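Local coordinates for protein putative nucleotide-diphospho-sugar transferase (PDB 3CGX) that is a putative nucleotide-diphospho-sugar transferase of the GT-A clan that probably transfers a sugar from a nucleotide-activated donor, though its substrates are not established, at residues A[4-10]-A[103-109]; A[39-43]-A[109-114]; A[193-197]-A[228-232]; A[198-202]-A[215-220]. One frame throughout, in Å; residues are numbered along the deposited sequence. Where two conformers were deposited one is given.

Interaction 1. Residues A[4-10]-A[103-109]; sequences ESCILFF and YDRVVLM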
loop_
_atom_site.group_PDB
_atom_site.type_symbol
_atom_site.label_atom_id
_atom_site.label_comp_id
_atom_site.label_asym_id
_atom_site.label_seq_id
_atom_site.Cartn_x
_atom_site.Cartn_y
_atom_site.Cartn_z
ATOM N N GLU A 4 18.285 -7.538 -5.560
ATOM C CA GLU A 4 18.314 -6.424 -6.512
ATOM C C GLU A 4 17.058 -5.574 -6.429
ATOM O O GLU A 4 17.034 -4.437 -6.898
ATOM C CB GLU A 4 18.379 -6.929 -7.956
ATOM C CG GLU A 4 19.633 -7.703 -8.312
ATOM C CD GLU A 4 19.578 -8.194 -9.749
ATOM O OE1 GLU A 4 18.667 -7.743 -10.499
ATOM O OE2 GLU A 4 20.438 -9.024 -10.123
ATOM N N SER A 5 16.024 -6.147 -5.821
ATOM C CA SER A 5 14.689 -5.546 -5.748
ATOM C C SER A 5 14.301 -5.250 -4.322
ATOM O O SER A 5 14.624 -6.008 -3.413
ATOM C CB SER A 5 13.639 -6.516 -6.292
ATOM O OG SER A 5 13.703 -6.597 -7.694
ATOM N N CYS A 6 13.580 -4.166 -4.146
ATOM C CA CYS A 6 13.063 -3.812 -2.836
ATOM C C CYS A 6 11.596 -3.385 -2.907
ATOM O O CYS A 6 11.177 -2.713 -3.841
ATOM C CB CYS A 6 13.899 -2.687 -2.192
ATOM S SG CYS A 6 13.508 -2.541 -0.389
ATOM N N ILE A 7 10.824 -3.833 -1.923
ATOM C CA ILE A 7 9.416 -3.428 -1.748
ATOM C C ILE A 7 9.313 -2.522 -0.534
ATOM O O ILE A 7 9.744 -2.893 0.567
ATOM C CB ILE A 7 8.457 -4.608 -1.518
ATOM C CG1 ILE A 7 8.474 -5.604 -2.683
ATOM C CG2 ILE A 7 7.045 -4.106 -1.225
ATOM C CD1 ILE A 7 8.025 -7.029 -2.228
ATOM N N LEU A 8 8.835 -1.304 -0.761
ATOM C CA LEU A 8 8.566 -0.360 0.316
ATOM C C LEU A 8 7.072 -0.380 0.589
ATOM O O LEU A 8 6.253 -0.009 -0.264
ATOM C CB LEU A 8 9.004 1.036 -0.038
ATOM C CG LEU A 8 10.419 1.196 -0.565
ATOM C CD1 LEU A 8 10.697 2.646 -1.048
ATOM C CD2 LEU A 8 11.446 0.684 0.482
ATOM N N PHE A 9 6.749 -0.796 1.800
ATOM C CA PHE A 9 5.369 -1.068 2.234
ATOM C C PHE A 9 4.934 -0.038 3.280
ATOM O O PHE A 9 5.404 -0.017 4.383
ATOM C CB PHE A 9 5.282 -2.517 2.709
ATOM C CG PHE A 9 3.884 -2.991 3.123
ATOM C CD1 PHE A 9 2.761 -2.693 2.353
ATOM C CD2 PHE A 9 3.710 -3.810 4.235
ATOM C CE1 PHE A 9 1.502 -3.208 2.692
ATOM C CE2 PHE A 9 2.410 -4.295 4.576
ATOM C CZ PHE A 9 1.326 -3.953 3.798
ATOM N N PHE A 10 4.052 0.857 2.861
ATOM C CA PHE A 10 3.617 2.000 3.659
ATOM C C PHE A 10 2.414 1.641 4.502
ATOM O O PHE A 10 1.364 1.219 3.994
ATOM C CB PHE A 10 3.328 3.211 2.731
ATOM C CG PHE A 10 4.507 4.098 2.470
ATOM C CD1 PHE A 10 5.770 3.580 2.216
ATOM C CD2 PHE A 10 4.342 5.498 2.429
ATOM C CE1 PHE A 10 6.839 4.419 2.027
ATOM C CE2 PHE A 10 5.409 6.335 2.175
ATOM C CZ PHE A 10 6.653 5.814 1.986
ATOM N N TYR A 103 19.656 -0.722 -4.284
ATOM C CA TYR A 103 18.654 -1.511 -5.035
ATOM C C TYR A 103 18.565 -1.036 -6.473
ATOM O O TYR A 103 18.747 0.148 -6.761
ATOM C CB TYR A 103 17.261 -1.475 -4.353
ATOM C CG TYR A 103 17.264 -2.192 -3.051
ATOM C CD1 TYR A 103 17.241 -3.584 -3.014
ATOM C CD2 TYR A 103 17.323 -1.514 -1.838
ATOM C CE1 TYR A 103 17.238 -4.277 -1.828
ATOM C CE2 TYR A 103 17.345 -2.226 -0.611
ATOM C CZ TYR A 103 17.300 -3.605 -0.627
ATOM O OH TYR A 103 17.295 -4.359 0.540
ATOM N N ASP A 104 18.311 -1.973 -7.373
ATOM C CA ASP A 104 18.153 -1.686 -8.790
ATOM C C ASP A 104 16.718 -1.336 -9.149
ATOM O O ASP A 104 16.456 -0.566 -10.070
ATOM C CB ASP A 104 18.544 -2.900 -9.626
ATOM C CG ASP A 104 18.361 -2.649 -11.138
ATOM O OD1 ASP A 104 18.951 -1.666 -11.648
ATOM O OD2 ASP A 104 17.628 -3.434 -11.809
ATOM N N ARG A 105 15.804 -2.004 -8.487
ATOM C CA ARG A 105 14.391 -1.860 -8.770
ATOM C C ARG A 105 13.634 -1.791 -7.459
ATOM O O ARG A 105 13.818 -2.617 -6.584
ATOM C CB ARG A 105 13.870 -3.056 -9.566
ATOM C CG ARG A 105 14.391 -3.170 -11.021
ATOM C CD ARG A 105 13.979 -4.509 -11.583
ATOM N NE ARG A 105 14.919 -5.545 -11.177
ATOM C CZ ARG A 105 14.613 -6.804 -10.920
ATOM N NH1 ARG A 105 13.364 -7.227 -11.010
ATOM N NH2 ARG A 105 15.577 -7.644 -10.560
ATOM N N VAL A 106 12.757 -0.798 -7.371
ATOM C CA VAL A 106 12.021 -0.532 -6.171
ATOM C C VAL A 106 10.562 -0.236 -6.454
ATOM O O VAL A 106 10.244 0.544 -7.327
ATOM C CB VAL A 106 12.639 0.694 -5.408
ATOM C CG1 VAL A 106 11.855 0.997 -4.139
ATOM C CG2 VAL A 106 14.116 0.452 -5.106
ATOM N N VAL A 107 9.682 -0.908 -5.712
ATOM C CA VAL A 107 8.252 -0.599 -5.762
ATOM C C VAL A 107 7.786 -0.148 -4.375
ATOM O O VAL A 107 8.211 -0.668 -3.340
ATOM C CB VAL A 107 7.352 -1.777 -6.331
ATOM C CG1 VAL A 107 7.791 -2.174 -7.789
ATOM C CG2 VAL A 107 7.400 -2.931 -5.447
ATOM N N LEU A 108 6.941 0.870 -4.373
ATOM C CA LEU A 108 6.359 1.390 -3.139
ATOM C C LEU A 108 4.836 1.213 -3.234
ATOM O O LEU A 108 4.204 1.590 -4.203
ATOM C CB LEU A 108 6.796 2.850 -2.932
ATOM C CG LEU A 108 6.403 3.643 -1.677
ATOM C CD1 LEU A 108 7.312 4.906 -1.556
ATOM C CD2 LEU A 108 4.952 4.023 -1.716
HETATM N N MSE A 109 4.243 0.624 -2.210
HETATM C CA MSE A 109 2.829 0.414 -2.206
HETATM C C MSE A 109 2.219 0.638 -0.868
HETATM O O MSE A 109 2.894 0.552 0.159
HETATM C CB MSE A 109 2.566 -1.016 -2.640
HETATM C CG MSE A 109 3.010 -2.067 -1.658
HETATM SE SE MSE A 109 2.895 -3.841 -2.581
HETATM C CE MSE A 109 0.992 -3.957 -2.811
#

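Interaction 2. Residues A[39-43]-A[109-114]; sequences FVQDM and MGSDIP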
loop_
_atom_site.group_PDB
_atom_site.type_symbol
_atom_site.label_atom_id
_atom_site.label_comp_id
_atom_site.label_asym_id
_atom_site.label_seq_id
_atom_site.Cartn_x
_atom_site.Cartn_y
_atom_site.Cartn_z
ATOM N N PHE A 39 -5.467 -6.293 7.526
ATOM C CA PHE A 39 -5.113 -5.981 6.129
ATOM C C PHE A 39 -3.594 -6.087 6.050
ATOM O O PHE A 39 -3.026 -6.716 5.143
ATOM C CB PHE A 39 -5.453 -4.561 5.716
ATOM C CG PHE A 39 -6.935 -4.269 5.508
ATOM C CD1 PHE A 39 -7.928 -5.158 5.886
ATOM C CD2 PHE A 39 -7.320 -3.024 5.043
ATOM C CE1 PHE A 39 -9.263 -4.823 5.734
ATOM C CE2 PHE A 39 -8.681 -2.685 4.894
ATOM C CZ PHE A 39 -9.634 -3.603 5.276
ATOM N N VAL A 40 -2.940 -5.451 7.025
ATOM C CA VAL A 40 -1.480 -5.344 7.016
ATOM C C VAL A 40 -0.808 -6.710 7.195
ATOM O O VAL A 40 0.103 -7.119 6.443
ATOM C CB VAL A 40 -0.948 -4.273 8.043
ATOM C CG1 VAL A 40 0.562 -4.365 8.170
ATOM C CG2 VAL A 40 -1.373 -2.821 7.632
ATOM N N GLN A 41 -1.256 -7.427 8.212
ATOM C CA GLN A 41 -0.772 -8.795 8.441
ATOM C C GLN A 41 -0.898 -9.690 7.244
ATOM O O GLN A 41 0.024 -10.414 6.897
ATOM C CB GLN A 41 -1.507 -9.457 9.607
ATOM C CG GLN A 41 -1.121 -8.852 10.906
ATOM C CD GLN A 41 -1.954 -9.345 12.066
ATOM O OE1 GLN A 41 -2.008 -8.671 13.071
ATOM N NE2 GLN A 41 -2.623 -10.526 11.930
ATOM N N ASP A 42 -2.056 -9.683 6.620
ATOM C CA ASP A 42 -2.271 -10.525 5.470
ATOM C C ASP A 42 -1.380 -10.145 4.301
ATOM O O ASP A 42 -0.803 -11.031 3.643
ATOM C CB ASP A 42 -3.742 -10.507 4.996
ATOM C CG ASP A 42 -4.699 -11.152 5.996
ATOM O OD1 ASP A 42 -4.231 -11.830 6.903
ATOM O OD2 ASP A 42 -5.911 -10.925 5.874
HETATM N N MSE A 43 -1.276 -8.846 4.014
HETATM C CA MSE A 43 -0.414 -8.400 2.898
HETATM C C MSE A 43 1.051 -8.758 3.152
HETATM O O MSE A 43 1.738 -9.219 2.234
HETATM C CB MSE A 43 -0.579 -6.903 2.635
HETATM C CG MSE A 43 -1.978 -6.493 2.142
HETATM SE SE MSE A 43 -2.082 -4.618 1.804
HETATM C CE MSE A 43 -1.015 -4.589 0.140
HETATM N N MSE A 109 4.243 0.624 -2.210
HETATM C CA MSE A 109 2.829 0.414 -2.206
HETATM C C MSE A 109 2.219 0.638 -0.868
HETATM O O MSE A 109 2.894 0.552 0.159
HETATM C CB MSE A 109 2.566 -1.016 -2.640
HETATM C CG MSE A 109 3.010 -2.067 -1.658
HETATM SE SE MSE A 109 2.895 -3.841 -2.581
HETATM C CE MSE A 109 0.992 -3.957 -2.811
ATOM N N GLY A 110 0.923 0.896 -0.888
ATOM C CA GLY A 110 0.173 1.141 0.329
ATOM C C GLY A 110 -0.428 -0.120 0.937
ATOM O O GLY A 110 -0.252 -1.238 0.439
ATOM N N SER A 111 -1.173 0.077 2.010
ATOM C CA SER A 111 -1.646 -1.049 2.790
ATOM C C SER A 111 -3.169 -1.118 2.909
ATOM O O SER A 111 -3.692 -1.737 3.847
ATOM C CB SER A 111 -1.037 -0.964 4.209
ATOM O OG SER A 111 -1.069 0.338 4.715
ATOM N N ASP A 112 -3.848 -0.515 1.943
ATOM C CA ASP A 112 -5.332 -0.437 1.922
ATOM C C ASP A 112 -5.964 -1.349 0.874
ATOM O O ASP A 112 -7.140 -1.202 0.577
ATOM C CB ASP A 112 -5.777 1.022 1.607
ATOM C CG ASP A 112 -5.333 1.991 2.667
ATOM O OD1 ASP A 112 -5.668 1.787 3.864
ATOM O OD2 ASP A 112 -4.555 2.893 2.326
ATOM N N ILE A 113 -5.173 -2.308 0.372
ATOM C CA ILE A 113 -5.576 -3.223 -0.685
ATOM C C ILE A 113 -5.297 -4.669 -0.318
ATOM O O ILE A 113 -4.510 -5.376 -1.022
ATOM C CB ILE A 113 -4.885 -2.824 -2.068
ATOM C CG1 ILE A 113 -3.371 -2.643 -1.932
ATOM C CG2 ILE A 113 -5.551 -1.561 -2.692
ATOM C CD1 ILE A 113 -2.664 -2.613 -3.253
ATOM N N PRO A 114 -5.992 -5.158 0.731
ATOM C CA PRO A 114 -5.612 -6.423 1.346
ATOM C C PRO A 114 -5.731 -7.628 0.459
ATOM O O PRO A 114 -5.080 -8.620 0.689
ATOM C CB PRO A 114 -6.554 -6.514 2.536
ATOM C CG PRO A 114 -7.733 -5.711 2.149
ATOM C CD PRO A 114 -7.175 -4.571 1.413
#

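Interaction 3. Residues A[193-197]-A[228-232]; sequences DTVWD and QYDID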
loop_
_atom_site.group_PDB
_atom_site.type_symbol
_atom_site.label_atom_id
_atom_site.label_comp_id
_atom_site.label_asym_id
_atom_site.label_seq_id
_atom_site.Cartn_x
_atom_site.Cartn_y
_atom_site.Cartn_z
ATOM N N ASP A 193 -11.586 1.965 2.056
ATOM C CA ASP A 193 -11.705 3.163 2.918
ATOM C C ASP A 193 -13.035 3.192 3.695
ATOM O O ASP A 193 -13.054 3.461 4.866
ATOM C CB ASP A 193 -11.602 4.422 2.047
ATOM C CG ASP A 193 -11.748 5.762 2.850
ATOM O OD1 ASP A 193 -11.183 5.854 3.976
ATOM O OD2 ASP A 193 -12.393 6.739 2.312
ATOM N N THR A 194 -14.133 2.947 3.003
ATOM C CA THR A 194 -15.470 3.118 3.570
ATOM C C THR A 194 -16.150 1.777 3.792
ATOM O O THR A 194 -15.680 0.753 3.321
ATOM C CB THR A 194 -16.382 3.945 2.650
ATOM O OG1 THR A 194 -16.720 3.153 1.497
ATOM C CG2 THR A 194 -15.737 5.323 2.211
ATOM N N VAL A 195 -17.289 1.798 4.488
ATOM C CA VAL A 195 -18.026 0.563 4.720
ATOM C C VAL A 195 -18.506 -0.011 3.371
ATOM O O VAL A 195 -18.643 -1.231 3.200
ATOM C CB VAL A 195 -19.200 0.750 5.722
ATOM C CG1 VAL A 195 -20.382 1.616 5.124
ATOM C CG2 VAL A 195 -19.686 -0.663 6.199
ATOM N N TRP A 196 -18.735 0.868 2.402
ATOM C CA TRP A 196 -19.192 0.425 1.088
ATOM C C TRP A 196 -18.053 -0.376 0.433
ATOM O O TRP A 196 -18.252 -1.461 -0.118
ATOM C CB TRP A 196 -19.584 1.602 0.213
ATOM C CG TRP A 196 -20.606 2.598 0.781
ATOM C CD1 TRP A 196 -20.403 3.923 1.033
ATOM C CD2 TRP A 196 -21.976 2.354 1.086
ATOM N NE1 TRP A 196 -21.524 4.507 1.499
ATOM C CE2 TRP A 196 -22.532 3.588 1.514
ATOM C CE3 TRP A 196 -22.795 1.229 1.007
ATOM C CZ2 TRP A 196 -23.882 3.724 1.912
ATOM C CZ3 TRP A 196 -24.109 1.348 1.383
ATOM C CH2 TRP A 196 -24.655 2.599 1.827
ATOM N N ASP A 197 -16.841 0.158 0.493
ATOM C CA ASP A 197 -15.675 -0.524 -0.041
ATOM C C ASP A 197 -15.482 -1.894 0.643
ATOM O O ASP A 197 -15.109 -2.882 -0.006
ATOM C CB ASP A 197 -14.391 0.299 0.182
ATOM C CG ASP A 197 -14.384 1.613 -0.523
ATOM O OD1 ASP A 197 -14.992 1.760 -1.577
ATOM O OD2 ASP A 197 -13.728 2.492 -0.018
ATOM N N GLN A 228 -25.606 -5.110 5.752
ATOM C CA GLN A 228 -26.540 -4.014 5.931
ATOM C C GLN A 228 -26.070 -2.789 5.123
ATOM O O GLN A 228 -26.731 -1.748 5.132
ATOM C CB GLN A 228 -26.699 -3.647 7.394
ATOM C CG GLN A 228 -27.391 -4.745 8.213
ATOM C CD GLN A 228 -27.630 -4.302 9.616
ATOM O OE1 GLN A 228 -28.636 -3.660 9.895
ATOM N NE2 GLN A 228 -26.729 -4.647 10.515
ATOM N N TYR A 229 -24.945 -2.940 4.432
ATOM C CA TYR A 229 -24.372 -1.850 3.604
ATOM C C TYR A 229 -24.107 -2.336 2.194
ATOM O O TYR A 229 -23.081 -2.043 1.588
ATOM C CB TYR A 229 -23.121 -1.228 4.283
ATOM C CG TYR A 229 -23.443 -0.632 5.620
ATOM C CD1 TYR A 229 -23.927 0.667 5.719
ATOM C CD2 TYR A 229 -23.406 -1.410 6.776
ATOM C CE1 TYR A 229 -24.308 1.182 6.899
ATOM C CE2 TYR A 229 -23.817 -0.879 7.996
ATOM C CZ TYR A 229 -24.237 0.441 8.046
ATOM O OH TYR A 229 -24.681 1.036 9.224
ATOM N N ASP A 230 -25.025 -3.158 1.680
ATOM C CA ASP A 230 -24.871 -3.663 0.322
ATOM C C ASP A 230 -25.001 -2.536 -0.691
ATOM O O ASP A 230 -25.915 -1.726 -0.619
ATOM C CB ASP A 230 -25.962 -4.645 -0.058
ATOM C CG ASP A 230 -25.779 -6.029 0.534
ATOM O OD1 ASP A 230 -24.710 -6.323 1.051
ATOM O OD2 ASP A 230 -26.715 -6.851 0.392
ATOM N N ILE A 231 -24.117 -2.530 -1.658
ATOM C CA ILE A 231 -24.264 -1.640 -2.784
ATOM C C ILE A 231 -24.469 -2.548 -3.995
ATOM O O ILE A 231 -23.894 -3.648 -4.069
ATOM C CB ILE A 231 -23.043 -0.683 -2.971
ATOM C CG1 ILE A 231 -21.731 -1.358 -2.660
ATOM C CG2 ILE A 231 -23.067 0.486 -2.026
ATOM C CD1 ILE A 231 -20.575 -0.436 -2.936
ATOM N N ASP A 232 -25.352 -2.119 -4.891
ATOM C CA ASP A 232 -25.596 -2.820 -6.163
ATOM C C ASP A 232 -24.300 -2.892 -6.979
ATOM O O ASP A 232 -23.498 -3.823 -6.833
ATOM C CB ASP A 232 -26.718 -2.124 -6.982
#

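Interaction 4. Residues A[198-202]-A[215-220]; sequences LNVLY and TYALLR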
loop_
_atom_site.group_PDB
_atom_site.type_symbol
_atom_site.label_atom_id
_atom_site.label_comp_id
_atom_site.label_asym_id
_atom_site.label_seq_id
_atom_site.Cartn_x
_atom_site.Cartn_y
_atom_site.Cartn_z
ATOM N N LEU A 198 -15.735 -1.931 1.961
ATOM C CA LEU A 198 -15.597 -3.169 2.753
ATOM C C LEU A 198 -16.638 -4.214 2.307
ATOM O O LEU A 198 -16.353 -5.439 2.214
ATOM C CB LEU A 198 -15.743 -2.896 4.256
ATOM C CG LEU A 198 -15.324 -3.989 5.244
ATOM C CD1 LEU A 198 -13.784 -4.075 5.253
ATOM C CD2 LEU A 198 -15.826 -3.760 6.698
ATOM N N ASN A 199 -17.856 -3.732 2.063
ATOM C CA ASN A 199 -18.923 -4.596 1.560
ATOM C C ASN A 199 -18.556 -5.246 0.212
ATOM O O ASN A 199 -18.769 -6.458 0.001
ATOM C CB ASN A 199 -20.215 -3.807 1.447
ATOM C CG ASN A 199 -21.363 -4.626 0.923
ATOM O OD1 ASN A 199 -21.548 -4.695 -0.292
ATOM N ND2 ASN A 199 -22.221 -5.152 1.826
ATOM N N VAL A 200 -17.983 -4.453 -0.683
ATOM C CA VAL A 200 -17.550 -4.966 -2.008
ATOM C C VAL A 200 -16.388 -5.932 -1.842
ATOM O O VAL A 200 -16.387 -7.012 -2.476
ATOM C CB VAL A 200 -17.143 -3.827 -2.972
ATOM C CG1 VAL A 200 -16.525 -4.407 -4.272
ATOM C CG2 VAL A 200 -18.326 -2.874 -3.225
ATOM N N LEU A 201 -15.442 -5.586 -0.971
ATOM C CA LEU A 201 -14.281 -6.455 -0.694
ATOM C C LEU A 201 -14.800 -7.835 -0.297
ATOM O O LEU A 201 -14.336 -8.883 -0.787
ATOM C CB LEU A 201 -13.369 -5.920 0.417
ATOM C CG LEU A 201 -12.150 -6.738 0.901
ATOM C CD1 LEU A 201 -11.023 -6.842 -0.171
ATOM C CD2 LEU A 201 -11.554 -6.164 2.230
ATOM N N TYR A 202 -15.774 -7.816 0.601
ATOM C CA TYR A 202 -16.381 -9.045 1.169
ATOM C C TYR A 202 -17.135 -9.845 0.130
ATOM O O TYR A 202 -16.918 -11.046 -0.032
ATOM C CB TYR A 202 -17.339 -8.680 2.334
ATOM C CG TYR A 202 -17.994 -9.869 3.063
ATOM C CD1 TYR A 202 -17.229 -10.970 3.475
ATOM C CD2 TYR A 202 -19.342 -9.854 3.380
ATOM C CE1 TYR A 202 -17.813 -12.029 4.157
ATOM C CE2 TYR A 202 -19.935 -10.912 4.062
ATOM C CZ TYR A 202 -19.148 -11.995 4.432
ATOM O OH TYR A 202 -19.727 -13.005 5.117
ATOM N N THR A 215 -8.173 -11.521 7.386
ATOM C CA THR A 215 -9.106 -10.437 7.108
ATOM C C THR A 215 -10.481 -10.996 6.737
ATOM O O THR A 215 -11.506 -10.608 7.342
ATOM C CB THR A 215 -8.633 -9.500 5.995
ATOM O OG1 THR A 215 -7.486 -8.829 6.459
ATOM C CG2 THR A 215 -9.736 -8.387 5.626
ATOM N N TYR A 216 -10.518 -11.921 5.773
ATOM C CA TYR A 216 -11.812 -12.450 5.333
ATOM C C TYR A 216 -12.521 -13.177 6.481
ATOM O O TYR A 216 -13.789 -13.103 6.609
ATOM C CB TYR A 216 -11.685 -13.335 4.081
ATOM C CG TYR A 216 -13.040 -13.709 3.502
ATOM C CD1 TYR A 216 -13.707 -14.810 3.968
ATOM C CD2 TYR A 216 -13.653 -12.946 2.491
ATOM C CE1 TYR A 216 -14.921 -15.163 3.478
ATOM C CE2 TYR A 216 -14.885 -13.313 1.993
ATOM C CZ TYR A 216 -15.503 -14.412 2.496
ATOM O OH TYR A 216 -16.732 -14.806 2.018
ATOM N N ALA A 217 -11.762 -13.885 7.319
ATOM C CA ALA A 217 -12.377 -14.519 8.508
ATOM C C ALA A 217 -13.109 -13.477 9.379
ATOM O O ALA A 217 -14.209 -13.736 9.916
ATOM C CB ALA A 217 -11.327 -15.304 9.371
ATOM N N LEU A 218 -12.486 -12.332 9.606
ATOM C CA LEU A 218 -13.109 -11.222 10.292
ATOM C C LEU A 218 -14.370 -10.700 9.635
ATOM O O LEU A 218 -15.305 -10.347 10.273
ATOM C CB LEU A 218 -12.161 -10.062 10.357
ATOM C CG LEU A 218 -11.609 -9.675 11.671
ATOM C CD1 LEU A 218 -12.708 -9.420 12.679
ATOM C CD2 LEU A 218 -10.817 -10.848 12.007
ATOM N N LEU A 219 -14.335 -10.600 8.337
ATOM C CA LEU A 219 -15.495 -10.131 7.559
ATOM C C LEU A 219 -16.670 -11.081 7.709
ATOM O O LEU A 219 -17.797 -10.654 7.890
ATOM C CB LEU A 219 -15.164 -9.939 6.072
ATOM C CG LEU A 219 -14.016 -8.981 5.687
ATOM C CD1 LEU A 219 -13.728 -8.996 4.172
ATOM C CD2 LEU A 219 -14.299 -7.585 6.142
ATOM N N ARG A 220 -16.382 -12.383 7.647
ATOM C CA ARG A 220 -17.393 -13.437 7.776
ATOM C C ARG A 220 -18.060 -13.357 9.162
ATOM O O ARG A 220 -19.296 -13.483 9.307
ATOM C CB ARG A 220 -16.704 -14.797 7.484
ATOM C CG ARG A 220 -17.586 -15.917 7.201
ATOM C CD ARG A 220 -16.694 -17.025 6.705
ATOM N NE ARG A 220 -15.753 -17.418 7.753
ATOM C CZ ARG A 220 -14.488 -17.790 7.551
ATOM N NH1 ARG A 220 -13.969 -17.795 6.325
ATOM N NH2 ARG A 220 -13.732 -18.134 8.593
#

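Interaction 1. Residues A[4-10]-A[103-109]
E4 and C6 on 4-10 and M109 and R105 on 103-109 bury much of the surface where two neighbouring parallel strands zip together at the heart of the mixed, Rossmann-like sheet expected of a GT-A fold. Backbone bonds run from C6 N to R105 O, V107 N to C6 O, L8 N to V107 O, M109 N to L8 O and F10 N to M109 O. At the start of the ladder E4 O accepts from both D104 N (2.8 Å) and R105 N (3.2 Å). The E4 side chain, extended beyond CG, brings OE1 to the edge of the R105 guanidinium, where NH2 forms a salt bridge of 3.1 Å. The two planes stand 79° apart, and NH2 meets OE1 on its anti side, 35° out of the carboxylate plane. S5 OG sits over a guanidinium face, a weak bond from R105 NE to D104 OD2 adds a second carboxylate, and R105 NH1 is tied to L125 O of helix 118-127. Further along this sheet face I7 CG1 meets V107 CG2 at 4.0 Å, while selenomethionine M109 sets CG 4.1 Å from F9 CD1 and SE 4.4 Å from I7 CG2. On the other face, with C6 and L8, helix 87-100 packs on V106 and L108, and L108 CD2 lies over the F10 ring. C6 CB is centred over the ring of Y103, whose OH is held by D53, 3.4 Å from the centroid; with SG anti to the backbone N (chi1 -166°) the sulfur also comes over that face, 4.1 Å from the centroid.

Interaction 2. Residues A[39-43]-A[109-114]
F39 opens the contact by laying one face of its ring against P114, whose CG stands 3.7 Å from the ring centroid and 11° off the normal, a CH-pi contact. The two side chains run alongside each other, so P114 CB and CD also touch ring carbons, while F39 CB meets S111 O. The next residue, V40, offers a single branch: CG2 reaches S111 CB at 3.9 Å. The hydroxyl of S111 turns elsewhere, to F10 O and to Y36 OH, which links the loop to strand 5-11 and to helix 29-47.

One turn on from F39, the selenomethionine M43 has the largest share of the buried surface. Its chain leaves the helix extended as far as SE, with CG 3.7 Å from P114 CA and SE 3.7 Å from S111 CA. The bend at the last torsion (chi3 73°) then drops CE into the loop. There it meets G110 O at 3.4 Å, I113 CG1 at 3.7 Å and, tip to tip, the CE of selenomethionine M109 at 3.6 Å. G110 O and S111 O are buried here without a polar partner.

Helix 29-47 thus backs the loop that follows strand 105-109. D112 in this loop is salt-bridged to K20 and lies beside a bound imidazole, probably from the crystallisation liquor. This is consistent with a pocket here; in GT-A enzymes such a strand-end loop commonly carries the acidic DxD-like motif, though no such role is established for D112.

Interaction 3. Residues A[193-197]-A[228-232]
W196 and Y229 bring their CA atoms within 6.2 Å where the chain's C-terminal tail passes the first turn of helix 195-204, and side chains carry the contact. A capping box starts that helix: D197 N donates to T194 OG1 at 3.2 Å, and in return T194 N donates to D197 OD2 at 3.1 Å. The latter bond comes from above the carboxylate plane, and the same OD2 also accepts from D193 N. With N190 bound to OD1, the D197 carboxylate is gripped at both oxygens and ties the loop before the helix to its first turn.

V195 points at the tail, while W196 leaves the helix to one side and swings the far end of its indole over to it. In V195, CG2 is anti to the backbone N and CG1 sits between N and the carbonyl carbon (chi1 70°), which presents both methyls to Y229: CG1 lies 3.7 Å from CD1 and CG2 3.8 Å from CD2, so the valine straddles the root of the tyrosine ring. V26 of helix 21-27 touches V195 and Y229 as well. W196 and Y229 form a T-shaped pair in which the edge of Y229 is turned to the face of the six-membered ring of W196; the centroids lie 6.0 Å apart and the planes meet at 72°. Beyond them I231 puts CD1 3.9 Å from W196 CB. D230 ties the tail to helix 195-204 through N199 ND2; its salt bridge to R227 is local. At the rim of the indole, close to its plane, Y229 O stands 3.3 Å from W196 CE3.

Interaction 4. Residues A[198-202]-A[215-220]
Y202 of helix 195-204 reaches across L219 of helix 214-221; the segments 198-202 and 215-220 cross at -108° with their axes 10.8 Å apart. Its CB touches L219 CD1 at 4.1 Å. With CG anti to the backbone N (chi1 -177°) the ring is carried toward 215-220, where Y202 and L219 slide past each other in opposite directions. CD1 touches both L219 CB at 3.5 Å and Y216 CE2 at 3.6 Å; CE1 continues along Y216, 3.7 Å from its CZ. The two tyrosine rings are tilted 40° to each other, neither stacked nor edge-on. Further out, CZ has L219 O above a face of the ring, offset toward the rim, and OH comes 3.6 Å from R220 CA before bonding to D223. Beyond CB, L219 uses its two branches separately: CD2 meets L198 CD1 at 3.7 Å, and CD1 meets L201 CD2 at 4.1 Å. Helix 29-47 adds L35 to L198 and L219. The contact is mainly carbon packing with no hydrogen bond between the segments, which implies an adhesion chiefly by van der Waals forces, with the Y202 hydroxyl bonded outside it to D223.

Overall arrangement
From the N terminus, strand 5-11 pairs with strand 105-109 in interaction 1, closing the loop that holds helix 29-47. That helix then reaches the end of the second strand in interaction 2, so the two contacts cross along the chain; they share M109 and are joined by a probable hydrogen bond between S111 OG and F10 O. Interactions 3 and 4 come later in the chain than both, on the other side of the chain's centre from interaction 1. Both use helix 195-204: interaction 3 brings the C-terminal tail back to its start, and interaction 4 falls within that span. A probable hydrogen bond between N199 and D230 links these two, while another between D42 and T215 ties the C-terminal helices to helix 29-47 and thereby to the sheet.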